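Local structure of malate dehydrogenase (Porphyromonas gingivalis, 3FI9) at residues Leu97-Ala102 and Met320-Ala325; Phe126-Ile131 and Ala311-Glu316; Thr174-Tyr179 and Ser191-Asn196; Met275-Thr280 and Ser289-Leu294. The protein probably catalyses the NAD-dependent interconversion of malate and oxaloacetate. All coordinates share one frame; numbering follows the deposited sequence.

Contact 1: residues Leu97-Ala102 and Met320-Ala325; sequences LLKGNA and MGIIPA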
loop_
_atom_site.group_PDB
_atom_site.type_symbol
_atom_site.label_atom_id
_atom_site.label_comp_id
_atom_site.label_asym_id
_atom_site.label_seq_id
_atom_site.Cartn_x
_atom_site.Cartn_y
_atom_site.Cartn_z
ATOM N N LEU A 97 3.366 -12.824 -26.852
ATOM C CA LEU A 97 3.018 -12.555 -25.454
ATOM C C LEU A 97 2.263 -13.735 -24.832
ATOM O O LEU A 97 2.476 -14.082 -23.671
ATOM C CB LEU A 97 2.128 -11.324 -25.359
ATOM C CG LEU A 97 2.727 -9.930 -25.219
ATOM C CD1 LEU A 97 1.562 -9.015 -24.942
ATOM C CD2 LEU A 97 3.727 -9.878 -24.074
ATOM N N LEU A 98 1.370 -14.325 -25.621
ATOM C CA LEU A 98 0.569 -15.450 -25.186
ATOM C C LEU A 98 1.465 -16.627 -24.827
ATOM O O LEU A 98 1.386 -17.178 -23.730
ATOM C CB LEU A 98 -0.383 -15.861 -26.306
ATOM C CG LEU A 98 -1.169 -17.156 -26.097
ATOM C CD1 LEU A 98 -1.995 -17.078 -24.823
ATOM C CD2 LEU A 98 -2.042 -17.433 -27.341
ATOM N N LYS A 99 2.324 -16.992 -25.767
ATOM C CA LYS A 99 3.292 -18.058 -25.578
ATOM C C LYS A 99 4.265 -17.741 -24.442
ATOM O O LYS A 99 4.582 -18.605 -23.621
ATOM C CB LYS A 99 4.087 -18.284 -26.885
ATOM C CG LYS A 99 4.976 -19.526 -26.855
ATOM C CD LYS A 99 5.504 -19.837 -28.252
ATOM C CE LYS A 99 6.200 -21.195 -28.277
ATOM N NZ LYS A 99 7.131 -21.377 -27.122
ATOM N N GLY A 100 4.747 -16.503 -24.413
ATOM C CA GLY A 100 5.669 -16.079 -23.380
ATOM C C GLY A 100 5.065 -16.214 -21.995
ATOM O O GLY A 100 5.693 -16.765 -21.077
ATOM N N ASN A 101 3.832 -15.753 -21.827
ATOM C CA ASN A 101 3.195 -15.884 -20.505
ATOM C C ASN A 101 2.776 -17.316 -20.178
ATOM O O ASN A 101 2.828 -17.744 -19.002
ATOM C CB ASN A 101 1.984 -14.952 -20.390
ATOM C CG ASN A 101 2.391 -13.535 -20.251
ATOM O OD1 ASN A 101 3.000 -13.160 -19.252
ATOM N ND2 ASN A 101 2.087 -12.727 -21.262
ATOM N N ALA A 102 2.349 -18.062 -21.198
ATOM C CA ALA A 102 2.034 -19.469 -20.947
ATOM C C ALA A 102 3.282 -20.216 -20.481
ATOM O O ALA A 102 3.199 -21.070 -19.568
ATOM C CB ALA A 102 1.428 -20.137 -22.164
ATOM N N MET A 320 0.329 -25.242 -29.189
ATOM C CA MET A 320 1.711 -24.837 -29.003
ATOM C C MET A 320 2.412 -25.992 -28.266
ATOM O O MET A 320 3.597 -25.961 -28.044
ATOM C CB MET A 320 1.801 -23.566 -28.155
ATOM C CG MET A 320 1.353 -22.202 -28.785
ATOM S SD MET A 320 1.222 -20.858 -27.506
ATOM C CE MET A 320 0.478 -19.540 -28.454
ATOM N N GLY A 321 1.667 -27.008 -27.869
ATOM C CA GLY A 321 2.262 -28.114 -27.077
ATOM C C GLY A 321 2.561 -27.845 -25.587
ATOM O O GLY A 321 3.284 -28.624 -24.930
ATOM N N ILE A 322 2.001 -26.764 -25.038
ATOM C CA ILE A 322 2.326 -26.355 -23.678
ATOM C C ILE A 322 1.322 -26.969 -22.697
ATOM O O ILE A 322 1.668 -27.563 -21.659
ATOM C CB ILE A 322 2.266 -24.815 -23.534
ATOM C CG1 ILE A 322 3.449 -24.152 -24.245
ATOM C CG2 ILE A 322 2.227 -24.445 -21.994
ATOM C CD1 ILE A 322 3.332 -22.605 -24.402
ATOM N N ILE A 323 0.052 -26.834 -23.064
ATOM C CA ILE A 323 -1.013 -27.510 -22.360
ATOM C C ILE A 323 -1.175 -28.878 -23.064
ATOM O O ILE A 323 -1.236 -28.943 -24.297
ATOM C CB ILE A 323 -2.301 -26.652 -22.468
ATOM C CG1 ILE A 323 -2.112 -25.288 -21.777
ATOM C CG2 ILE A 323 -3.526 -27.377 -21.910
ATOM C CD1 ILE A 323 -3.402 -24.397 -21.809
ATOM N N PRO A 324 -1.235 -29.975 -22.297
ATOM C CA PRO A 324 -1.405 -31.283 -22.939
ATOM C C PRO A 324 -2.786 -31.427 -23.558
ATOM O O PRO A 324 -3.705 -30.671 -23.196
ATOM C CB PRO A 324 -1.279 -32.275 -21.776
ATOM C CG PRO A 324 -0.780 -31.472 -20.602
ATOM C CD PRO A 324 -1.282 -30.071 -20.828
ATOM N N ALA A 325 -2.922 -32.366 -24.499
ATOM C CA ALA A 325 -4.241 -32.761 -25.014
ATOM C C ALA A 325 -5.232 -32.926 -23.891
ATOM O O ALA A 325 -4.942 -33.533 -22.848
ATOM C CB ALA A 325 -4.151 -34.080 -25.804
#
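The CA atoms of Lys99 and Met320 lie 7.8 Å apart and those of Ala102 and Ile322 7.4 Å, one helical turn of 97-102 thus lying against the chain that leaves helix 297-319. That helix ends in a Schellman motif, the chain turning at Gly321 with a positive phi (76°). Met320 and Ile322, the residues flanking this glycine, both point toward the helix opposite. No hydrogen bond links the segments; the contact is apolar. The thioether of Met320 does most of the work. With its chain extended beyond CG, it carries SD across the root of Lys99, 3.9 Å from CB, and pushes its methyl CE against Leu98 CD2 at 3.5 Å, a tight fit for two carbons. One turn further along the helix, the methyl of Ala102 meets Ile322, CB to CD1 3.8 Å. The aliphatic part of Lys99 lies near both touches, while its ammonium group forms a salt bridge with Glu103. Helix 94-115 of the nucleotide-binding domain is thereby packed against the C-terminal tail, with Leu98 also touching Pro128 and Glu316 and Ile322 resting on Val317 of helix 297-319.

Contact 2: residues Phe126-Ile131 and Ala311-Glu316; sequences FNPADI and AKLRDE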
loop_
_atom_site.group_PDB
_atom_site.type_symbol
_atom_site.label_atom_id
_atom_site.label_comp_id
_atom_site.label_asym_id
_atom_site.label_seq_id
_atom_site.Cartn_x
_atom_site.Cartn_y
_atom_site.Cartn_z
ATOM N N PHE A 126 -1.132 -12.596 -13.436
ATOM C CA PHE A 126 -0.654 -12.115 -14.708
ATOM C C PHE A 126 -1.467 -12.679 -15.888
ATOM O O PHE A 126 -1.962 -13.812 -15.870
ATOM C CB PHE A 126 0.870 -12.275 -14.862
ATOM C CG PHE A 126 1.373 -13.710 -14.806
ATOM C CD1 PHE A 126 1.494 -14.471 -15.968
ATOM C CD2 PHE A 126 1.783 -14.264 -13.612
ATOM C CE1 PHE A 126 2.007 -15.779 -15.915
ATOM C CE2 PHE A 126 2.292 -15.575 -13.548
ATOM C CZ PHE A 126 2.385 -16.339 -14.711
ATOM N N ASN A 127 -1.668 -11.839 -16.887
ATOM C CA ASN A 127 -2.556 -12.200 -17.978
ATOM C C ASN A 127 -1.857 -12.963 -19.091
ATOM O O ASN A 127 -0.640 -12.908 -19.209
ATOM C CB ASN A 127 -3.261 -10.958 -18.510
ATOM C CG ASN A 127 -4.559 -10.695 -17.776
ATOM O OD1 ASN A 127 -5.296 -11.629 -17.440
ATOM N ND2 ASN A 127 -4.828 -9.447 -17.488
ATOM N N PRO A 128 -2.636 -13.686 -19.908
ATOM C CA PRO A 128 -4.095 -13.809 -19.778
ATOM C C PRO A 128 -4.442 -14.848 -18.704
ATOM O O PRO A 128 -4.111 -16.021 -18.871
ATOM C CB PRO A 128 -4.521 -14.285 -21.171
ATOM C CG PRO A 128 -3.322 -15.024 -21.699
ATOM C CD PRO A 128 -2.111 -14.356 -21.126
ATOM N N ALA A 129 -5.076 -14.424 -17.602
ATOM C CA ALA A 129 -5.228 -15.304 -16.418
ATOM C C ALA A 129 -5.982 -16.619 -16.620
ATOM O O ALA A 129 -5.690 -17.607 -15.937
ATOM C CB ALA A 129 -5.787 -14.511 -15.178
ATOM N N ASP A 130 -6.911 -16.674 -17.580
ATOM C CA ASP A 130 -7.543 -17.970 -17.917
ATOM C C ASP A 130 -6.528 -19.008 -18.397
ATOM O O ASP A 130 -6.717 -20.200 -18.205
ATOM C CB ASP A 130 -8.653 -17.849 -18.984
ATOM C CG ASP A 130 -8.217 -17.035 -20.190
ATOM O OD1 ASP A 130 -7.871 -15.851 -19.990
ATOM O OD2 ASP A 130 -8.246 -17.564 -21.338
ATOM N N ILE A 131 -5.483 -18.554 -19.067
ATOM C CA ILE A 131 -4.478 -19.466 -19.597
ATOM C C ILE A 131 -3.441 -19.663 -18.532
ATOM O O ILE A 131 -3.120 -20.793 -18.180
ATOM C CB ILE A 131 -3.786 -18.932 -20.853
ATOM C CG1 ILE A 131 -4.724 -18.967 -22.071
ATOM C CG2 ILE A 131 -2.492 -19.747 -21.154
ATOM C CD1 ILE A 131 -5.304 -20.331 -22.392
ATOM N N ALA A 311 -12.266 -21.062 -24.541
ATOM C CA ALA A 311 -11.994 -22.396 -25.060
ATOM C C ALA A 311 -11.164 -22.322 -26.332
ATOM O O ALA A 311 -10.240 -23.115 -26.535
ATOM C CB ALA A 311 -13.323 -23.143 -25.307
ATOM N N LYS A 312 -11.430 -21.341 -27.179
ATOM C CA LYS A 312 -10.545 -21.144 -28.322
ATOM C C LYS A 312 -9.106 -20.791 -27.950
ATOM O O LYS A 312 -8.157 -21.291 -28.581
ATOM C CB LYS A 312 -11.109 -20.123 -29.304
ATOM C CG LYS A 312 -12.277 -20.717 -30.076
ATOM C CD LYS A 312 -12.986 -19.650 -30.886
ATOM C CE LYS A 312 -12.002 -18.819 -31.661
ATOM N NZ LYS A 312 -12.703 -18.187 -32.825
ATOM N N LEU A 313 -8.928 -19.956 -26.928
ATOM C CA LEU A 313 -7.576 -19.585 -26.492
ATOM C C LEU A 313 -6.865 -20.796 -25.851
ATOM O O LEU A 313 -5.684 -21.034 -26.100
ATOM C CB LEU A 313 -7.614 -18.416 -25.481
ATOM C CG LEU A 313 -6.310 -17.620 -25.356
ATOM C CD1 LEU A 313 -5.959 -16.983 -26.721
ATOM C CD2 LEU A 313 -6.392 -16.558 -24.276
ATOM N N ARG A 314 -7.588 -21.547 -25.028
ATOM C CA ARG A 314 -7.053 -22.777 -24.460
ATOM C C ARG A 314 -6.526 -23.691 -25.568
ATOM O O ARG A 314 -5.434 -24.227 -25.452
ATOM C CB ARG A 314 -8.116 -23.518 -23.673
ATOM C CG ARG A 314 -7.703 -24.883 -23.141
ATOM C CD ARG A 314 -8.974 -25.729 -22.893
ATOM N NE ARG A 314 -9.719 -25.976 -24.139
ATOM C CZ ARG A 314 -11.016 -26.273 -24.191
ATOM N NH1 ARG A 314 -11.703 -26.374 -23.078
ATOM N NH2 ARG A 314 -11.628 -26.483 -25.360
ATOM N N ASP A 315 -7.293 -23.839 -26.650
ATOM C CA ASP A 315 -6.898 -24.749 -27.729
ATOM C C ASP A 315 -5.655 -24.257 -28.511
ATOM O O ASP A 315 -4.834 -25.071 -28.945
ATOM C CB ASP A 315 -8.075 -25.028 -28.678
ATOM C CG ASP A 315 -9.199 -25.829 -28.023
ATOM O OD1 ASP A 315 -8.983 -26.548 -26.996
ATOM O OD2 ASP A 315 -10.324 -25.746 -28.569
ATOM N N GLU A 316 -5.495 -22.948 -28.675
ATOM C CA GLU A 316 -4.231 -22.403 -29.169
ATOM C C GLU A 316 -3.026 -22.875 -28.355
ATOM O O GLU A 316 -2.002 -23.295 -28.904
ATOM C CB GLU A 316 -4.222 -20.875 -29.125
ATOM C CG GLU A 316 -4.794 -20.166 -30.324
ATOM C CD GLU A 316 -4.483 -18.683 -30.303
ATOM O OE1 GLU A 316 -5.449 -17.903 -30.214
ATOM O OE2 GLU A 316 -3.283 -18.300 -30.384
#
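Ile131 and Arg314 bring the backbones to 6.4 Å between CA atoms, where the first turn of helix 129-140 meets the side of helix 297-319. Leu313 carries most of the contact: its CG is anti to the backbone N (chi1 -158°), and its CD2 branch touches Pro128, Asp130 and Ile131. CD2 lies 3.7 Å from Ile131 CG1 and 3.6 Å from Asp130 OD2, the carboxylate side chain crossing the leucine at about a right angle; Pro128 CB is a looser neighbour. Ile131 reaches further, setting CD1 against the backbone of the facing helix, 3.6 Å from Arg314 CA. The helix start belongs to the Rossmann-type NAD-binding domain and helix 297-319 to the C-terminal domain, which makes this an interdomain contact. The loop that leads into it holds Phe126 and Asn127, both predicted to bind NAD(+), and follows strand 121-124. A cis peptide precedes Pro128, the N-cap residue, and Asn127 OD1 accepts from Ala129 N at 2.8 Å, in the carbonyl plane on a lone pair, closing an Asx turn. Arg314 directs its guanidinium away from Ile131: NE and NH2 grip the single oxygen OD1 of Asp315 side-on, from one face of the carboxylate, with NE to OD1 3.0 Å, while NH1 is bonded to the carbonyl of His272.

Contact 3: residues Thr174-Tyr179 and Ser191-Asn196; sequences TNTRTY and STAKVN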
loop_
_atom_site.group_PDB
_atom_site.type_symbol
_atom_site.label_atom_id
_atom_site.label_comp_id
_atom_site.label_asym_id
_atom_site.label_seq_id
_atom_site.Cartn_x
_atom_site.Cartn_y
_atom_site.Cartn_z
ATOM N N THR A 174 -24.812 -3.434 -4.124
ATOM C CA THR A 174 -24.411 -4.668 -3.498
ATOM C C THR A 174 -24.421 -5.790 -4.522
ATOM O O THR A 174 -25.184 -5.740 -5.478
ATOM C CB THR A 174 -25.323 -4.967 -2.288
ATOM O OG1 THR A 174 -26.695 -4.951 -2.716
ATOM C CG2 THR A 174 -25.122 -3.858 -1.232
ATOM N N ASN A 175 -23.532 -6.775 -4.350
ATOM C CA ASN A 175 -23.574 -7.997 -5.168
ATOM C C ASN A 175 -23.456 -7.769 -6.679
ATOM O O ASN A 175 -24.151 -8.438 -7.478
ATOM C CB ASN A 175 -24.854 -8.790 -4.889
ATOM C CG ASN A 175 -24.649 -10.295 -5.025
ATOM O OD1 ASN A 175 -23.550 -10.783 -4.819
ATOM N ND2 ASN A 175 -25.698 -11.027 -5.394
ATOM N N THR A 176 -22.551 -6.882 -7.085
ATOM C CA THR A 176 -22.302 -6.665 -8.510
ATOM C C THR A 176 -21.395 -7.808 -8.943
ATOM O O THR A 176 -20.402 -8.124 -8.257
ATOM C CB THR A 176 -21.527 -5.374 -8.755
ATOM O OG1 THR A 176 -20.601 -5.203 -7.678
ATOM C CG2 THR A 176 -22.436 -4.170 -8.794
ATOM N N ARG A 177 -21.719 -8.425 -10.066
ATOM C CA ARG A 177 -21.028 -9.640 -10.467
ATOM C C ARG A 177 -20.809 -9.687 -11.964
ATOM O O ARG A 177 -21.742 -9.461 -12.721
ATOM C CB ARG A 177 -21.827 -10.896 -10.054
ATOM C CG ARG A 177 -21.841 -11.141 -8.602
ATOM C CD ARG A 177 -20.455 -11.431 -8.102
ATOM N NE ARG A 177 -20.507 -11.871 -6.723
ATOM C CZ ARG A 177 -20.315 -11.081 -5.671
ATOM N NH1 ARG A 177 -20.044 -9.796 -5.827
ATOM N NH2 ARG A 177 -20.404 -11.595 -4.447
ATOM N N THR A 178 -19.563 -9.944 -12.384
ATOM C CA THR A 178 -19.311 -10.393 -13.738
ATOM C C THR A 178 -18.671 -11.789 -13.627
ATOM O O THR A 178 -17.844 -12.034 -12.745
ATOM C CB THR A 178 -18.372 -9.458 -14.555
ATOM O OG1 THR A 178 -17.023 -9.630 -14.108
ATOM C CG2 THR A 178 -18.732 -7.950 -14.386
ATOM N N TYR A 179 -18.986 -12.670 -14.570
ATOM C CA TYR A 179 -18.387 -13.991 -14.638
ATOM C C TYR A 179 -17.768 -14.245 -16.022
ATOM O O TYR A 179 -17.871 -13.402 -16.954
ATOM C CB TYR A 179 -19.449 -15.069 -14.327
ATOM C CG TYR A 179 -20.117 -14.906 -12.983
ATOM C CD1 TYR A 179 -19.382 -14.950 -11.800
ATOM C CD2 TYR A 179 -21.487 -14.729 -12.900
ATOM C CE1 TYR A 179 -20.018 -14.779 -10.568
ATOM C CE2 TYR A 179 -22.121 -14.585 -11.697
ATOM C CZ TYR A 179 -21.383 -14.597 -10.539
ATOM O OH TYR A 179 -22.042 -14.475 -9.346
ATOM N N SER A 191 -28.681 -9.379 -12.977
ATOM C CA SER A 191 -29.686 -9.898 -12.076
ATOM C C SER A 191 -29.194 -10.099 -10.613
ATOM O O SER A 191 -30.012 -10.226 -9.720
ATOM C CB SER A 191 -30.237 -11.232 -12.606
ATOM O OG SER A 191 -29.276 -12.245 -12.410
ATOM N N THR A 192 -27.886 -10.129 -10.354
ATOM C CA THR A 192 -27.402 -10.353 -8.993
ATOM C C THR A 192 -27.409 -9.078 -8.149
ATOM O O THR A 192 -27.338 -9.151 -6.935
ATOM C CB THR A 192 -25.924 -10.885 -8.945
ATOM O OG1 THR A 192 -25.026 -9.849 -9.336
ATOM C CG2 THR A 192 -25.704 -12.110 -9.840
ATOM N N ALA A 193 -27.418 -7.920 -8.784
ATOM C CA ALA A 193 -27.088 -6.674 -8.086
ATOM C C ALA A 193 -28.288 -5.851 -7.600
ATOM O O ALA A 193 -29.352 -5.870 -8.195
ATOM C CB ALA A 193 -26.206 -5.800 -8.913
ATOM N N LYS A 194 -28.061 -5.091 -6.532
ATOM C CA LYS A 194 -29.034 -4.103 -6.060
ATOM C C LYS A 194 -28.372 -2.759 -5.889
ATOM O O LYS A 194 -27.205 -2.680 -5.510
ATOM C CB LYS A 194 -29.560 -4.521 -4.698
ATOM C CG LYS A 194 -30.585 -5.603 -4.752
ATOM C CD LYS A 194 -30.886 -6.118 -3.345
ATOM C CE LYS A 194 -31.970 -7.191 -3.453
ATOM N NZ LYS A 194 -32.711 -7.324 -2.159
ATOM N N VAL A 195 -29.138 -1.699 -6.102
ATOM C CA VAL A 195 -28.617 -0.367 -5.939
ATOM C C VAL A 195 -29.352 0.287 -4.785
ATOM O O VAL A 195 -30.498 0.720 -4.948
ATOM C CB VAL A 195 -28.840 0.449 -7.218
ATOM C CG1 VAL A 195 -28.468 1.897 -6.982
ATOM C CG2 VAL A 195 -28.055 -0.177 -8.404
ATOM N N ASN A 196 -28.708 0.357 -3.620
ATOM C CA ASN A 196 -29.380 0.827 -2.409
ATOM C C ASN A 196 -30.695 0.082 -2.175
ATOM O O ASN A 196 -31.721 0.703 -1.882
ATOM C CB ASN A 196 -29.658 2.348 -2.494
ATOM C CG ASN A 196 -29.726 3.004 -1.110
ATOM O OD1 ASN A 196 -29.066 2.560 -0.187
ATOM N ND2 ASN A 196 -30.550 4.052 -0.967
HETATM O O HOH W 1 -23.860 -7.605 -11.697
#
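Thr174 and Lys194 form an antiparallel hydrogen-bonded pair in the small three-stranded sheet of the C-terminal domain, strand 194-195 lying between 173-174 and 198-199. Both backbone bonds of the pair are made: Thr174 N donates to Lys194 O at 2.9 Å, and Lys194 N returns a bond to Thr174 O, which also receives a CA-H...O contact from Ala193. Beyond the pair, regular pairing gives way to side-chain bonds at Asn175, whose backbone has a left-handed conformation (phi 58°). Its ND2 donates to Thr192 O at 2.9 Å, somewhat bent and tilted 30° from the carbonyl plane. Asn175 O is in turn met by Thr192 OG1 at a doubtfully short 2.5 Å; Phe189 O competes for the same proton, and how it is shared stays open. A chi1 of 70° turns this hydroxyl toward the loop Asn175-Arg177 opposite, where it also lies against Arg177 CB and CG. Water 1 accepts from Arg177 N at 2.8 Å and makes a weak, long bond to the Thr192 hydroxyl. Arg177 bends away at chi2, so that NH1 reaches Thr176 O and NE forms a salt bridge with Glu278, whose carboxylate is also bonded to the hydroxyl of Tyr179. Thr176 OG1 is bonded to Ser155 O of helix 153-166. Over the centre of the Arg177 guanidinium, on one face, sits Asn175 OD1, 3.2 Å above the plane.

Contact 4: residues Met275-Thr280 and Ser289-Leu294; sequences MAMETT and SDINQL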
loop_
_atom_site.group_PDB
_atom_site.type_symbol
_atom_site.label_atom_id
_atom_site.label_comp_id
_atom_site.label_asym_id
_atom_site.label_seq_id
_atom_site.Cartn_x
_atom_site.Cartn_y
_atom_site.Cartn_z
ATOM N N MET A 275 -12.386 -20.034 -15.387
ATOM C CA MET A 275 -13.292 -18.895 -15.585
ATOM C C MET A 275 -13.496 -18.185 -14.256
ATOM O O MET A 275 -13.440 -18.837 -13.228
ATOM C CB MET A 275 -14.696 -19.388 -16.015
ATOM C CG MET A 275 -14.828 -19.616 -17.486
ATOM S SD MET A 275 -16.541 -19.817 -17.976
ATOM C CE MET A 275 -17.020 -21.123 -16.927
ATOM N N ALA A 276 -13.803 -16.877 -14.301
ATOM C CA ALA A 276 -14.328 -16.134 -13.152
ATOM C C ALA A 276 -15.695 -16.715 -12.814
ATOM O O ALA A 276 -16.549 -16.850 -13.704
ATOM C CB ALA A 276 -14.469 -14.604 -13.482
ATOM N N MET A 277 -15.870 -17.093 -11.551
ATOM C CA MET A 277 -17.037 -17.825 -11.100
ATOM C C MET A 277 -17.524 -17.283 -9.766
ATOM O O MET A 277 -16.851 -16.476 -9.133
ATOM C CB MET A 277 -16.701 -19.320 -10.969
ATOM C CG MET A 277 -16.601 -20.077 -12.301
ATOM S SD MET A 277 -18.263 -20.657 -12.907
ATOM C CE MET A 277 -18.933 -19.154 -13.513
ATOM N N GLU A 278 -18.681 -17.746 -9.322
ATOM C CA GLU A 278 -19.141 -17.425 -7.962
ATOM C C GLU A 278 -18.475 -18.355 -6.971
ATOM O O GLU A 278 -18.967 -19.457 -6.682
ATOM C CB GLU A 278 -20.659 -17.504 -7.850
ATOM C CG GLU A 278 -21.228 -17.027 -6.512
ATOM C CD GLU A 278 -20.958 -15.556 -6.228
ATOM O OE1 GLU A 278 -20.720 -14.768 -7.168
ATOM O OE2 GLU A 278 -21.007 -15.166 -5.048
ATOM N N THR A 279 -17.369 -17.878 -6.417
ATOM C CA THR A 279 -16.466 -18.716 -5.668
ATOM C C THR A 279 -16.464 -18.334 -4.208
ATOM O O THR A 279 -16.815 -17.204 -3.854
ATOM C CB THR A 279 -15.026 -18.523 -6.191
ATOM O OG1 THR A 279 -14.823 -17.138 -6.572
ATOM C CG2 THR A 279 -14.779 -19.411 -7.376
ATOM N N THR A 280 -16.081 -19.281 -3.357
ATOM C CA THR A 280 -15.682 -18.952 -2.003
ATOM C C THR A 280 -14.334 -19.616 -1.770
ATOM O O THR A 280 -14.113 -20.754 -2.109
ATOM C CB THR A 280 -16.739 -19.267 -0.879
ATOM O OG1 THR A 280 -16.302 -20.332 -0.015
ATOM C CG2 THR A 280 -18.089 -19.599 -1.465
ATOM N N SER A 289 -20.045 -22.192 -7.165
ATOM C CA SER A 289 -21.447 -22.579 -7.087
ATOM C C SER A 289 -21.897 -23.245 -8.398
ATOM O O SER A 289 -21.166 -23.288 -9.390
ATOM C CB SER A 289 -22.296 -21.342 -6.803
ATOM O OG SER A 289 -22.426 -20.607 -7.999
ATOM N N ASP A 290 -23.114 -23.744 -8.402
ATOM C CA ASP A 290 -23.663 -24.481 -9.528
ATOM C C ASP A 290 -23.954 -23.545 -10.709
ATOM O O ASP A 290 -24.821 -22.674 -10.642
ATOM C CB ASP A 290 -24.946 -25.211 -9.073
ATOM C CG ASP A 290 -25.658 -25.909 -10.213
ATOM O OD1 ASP A 290 -25.100 -25.976 -11.339
ATOM O OD2 ASP A 290 -26.768 -26.414 -9.968
ATOM N N ILE A 291 -23.233 -23.725 -11.806
ATOM C CA ILE A 291 -23.347 -22.794 -12.924
ATOM C C ILE A 291 -24.774 -22.786 -13.428
ATOM O O ILE A 291 -25.293 -21.756 -13.880
ATOM C CB ILE A 291 -22.359 -23.176 -14.059
ATOM C CG1 ILE A 291 -22.001 -21.974 -14.930
ATOM C CG2 ILE A 291 -22.879 -24.375 -14.883
ATOM C CD1 ILE A 291 -20.507 -21.960 -15.287
ATOM N N ASN A 292 -25.425 -23.934 -13.332
ATOM C CA ASN A 292 -26.734 -24.050 -13.947
ATOM C C ASN A 292 -27.768 -23.242 -13.198
ATOM O O ASN A 292 -28.849 -23.008 -13.719
ATOM C CB ASN A 292 -27.166 -25.509 -14.100
ATOM C CG ASN A 292 -26.331 -26.247 -15.109
ATOM O OD1 ASN A 292 -25.983 -25.703 -16.162
ATOM N ND2 ASN A 292 -25.999 -27.497 -14.803
ATOM N N GLN A 293 -27.434 -22.801 -11.987
ATOM C CA GLN A 293 -28.361 -21.980 -11.218
ATOM C C GLN A 293 -27.904 -20.519 -11.149
ATOM O O GLN A 293 -28.495 -19.718 -10.424
ATOM C CB GLN A 293 -28.530 -22.508 -9.796
ATOM C CG GLN A 293 -27.893 -21.589 -8.749
ATOM C CD GLN A 293 -27.706 -22.246 -7.394
ATOM O OE1 GLN A 293 -28.598 -22.941 -6.885
ATOM N NE2 GLN A 293 -26.545 -22.013 -6.787
ATOM N N LEU A 294 -26.854 -20.166 -11.889
ATOM C CA LEU A 294 -26.374 -18.781 -11.872
ATOM C C LEU A 294 -27.236 -17.865 -12.712
ATOM O O LEU A 294 -27.470 -18.129 -13.892
ATOM C CB LEU A 294 -24.946 -18.653 -12.398
ATOM C CG LEU A 294 -23.683 -18.834 -11.586
ATOM C CD1 LEU A 294 -22.535 -18.350 -12.478
ATOM C CD2 LEU A 294 -23.681 -18.128 -10.193
HETATM O O HOH W 2 -20.122 -20.204 -9.791
#
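Met277 lays its thioether across the end of Ile291 where strand 273-277, outermost within this chain in the large mixed sheet, passes into the two-stranded antiparallel hairpin 279-282/285-288. The two side chains cross at about a right angle, with SD 3.5 Å from Ile291 CD1. Met277 is bent at both chi2 and chi3, and this curl lets its methyl CE touch both Ile291 CD1 and Leu294 CD1, the latter 3.8 Å away. Met275 comes to the same isoleucine methyl, also crosswise, touching it with CE at 3.9 Å. Ile291 CD1 is thus met by two methionines, and Leu303 of helix 297-319 touches both Met277 and Ile291, making this a buried apolar cluster between the strand and that helix. Leu294 turns its other branch to Glu278, CD2 lying 3.9 Å from CB. Glu278 has CG anti to the backbone N (chi1 -173°) and then bends at chi2, its carboxylate leaving the segment opposite. At the base of the hairpin Ser289 N donates to Glu278 O at 3.0 Å, fairly straight. Ser289 OG sits alongside Glu278 CB, and water 2 completes the junction, accepting from Glu278 N at 2.9 Å and hydrogen-bonded to Ser289 OG at 2.9 Å.

Contacts 1 and 2 adjoin, their centres about 9 Å apart, and both set the nucleotide-binding domain against the C-terminal helix 297-319 or the tail behind it; they touch, among other places, where Asn101 packs on the loop before helix 129-140. Neither has a hydrogen bond across its segments. Contacts 3 and 4 lie within the C-terminal domain, about 14 Å apart between centres, and are joined by Glu278. Contacts 1 and 4 are buried, 2 and 3 partly so. Backbone and water-mediated bonds are common to 3 and 4, but contact 4 adds a methionine cluster, whereas contact 3 adds bonds from the Asn175 and Thr192 side chains to backbone carbonyls. Contacts 1 and 3 lie on opposite sides of the chain's centre.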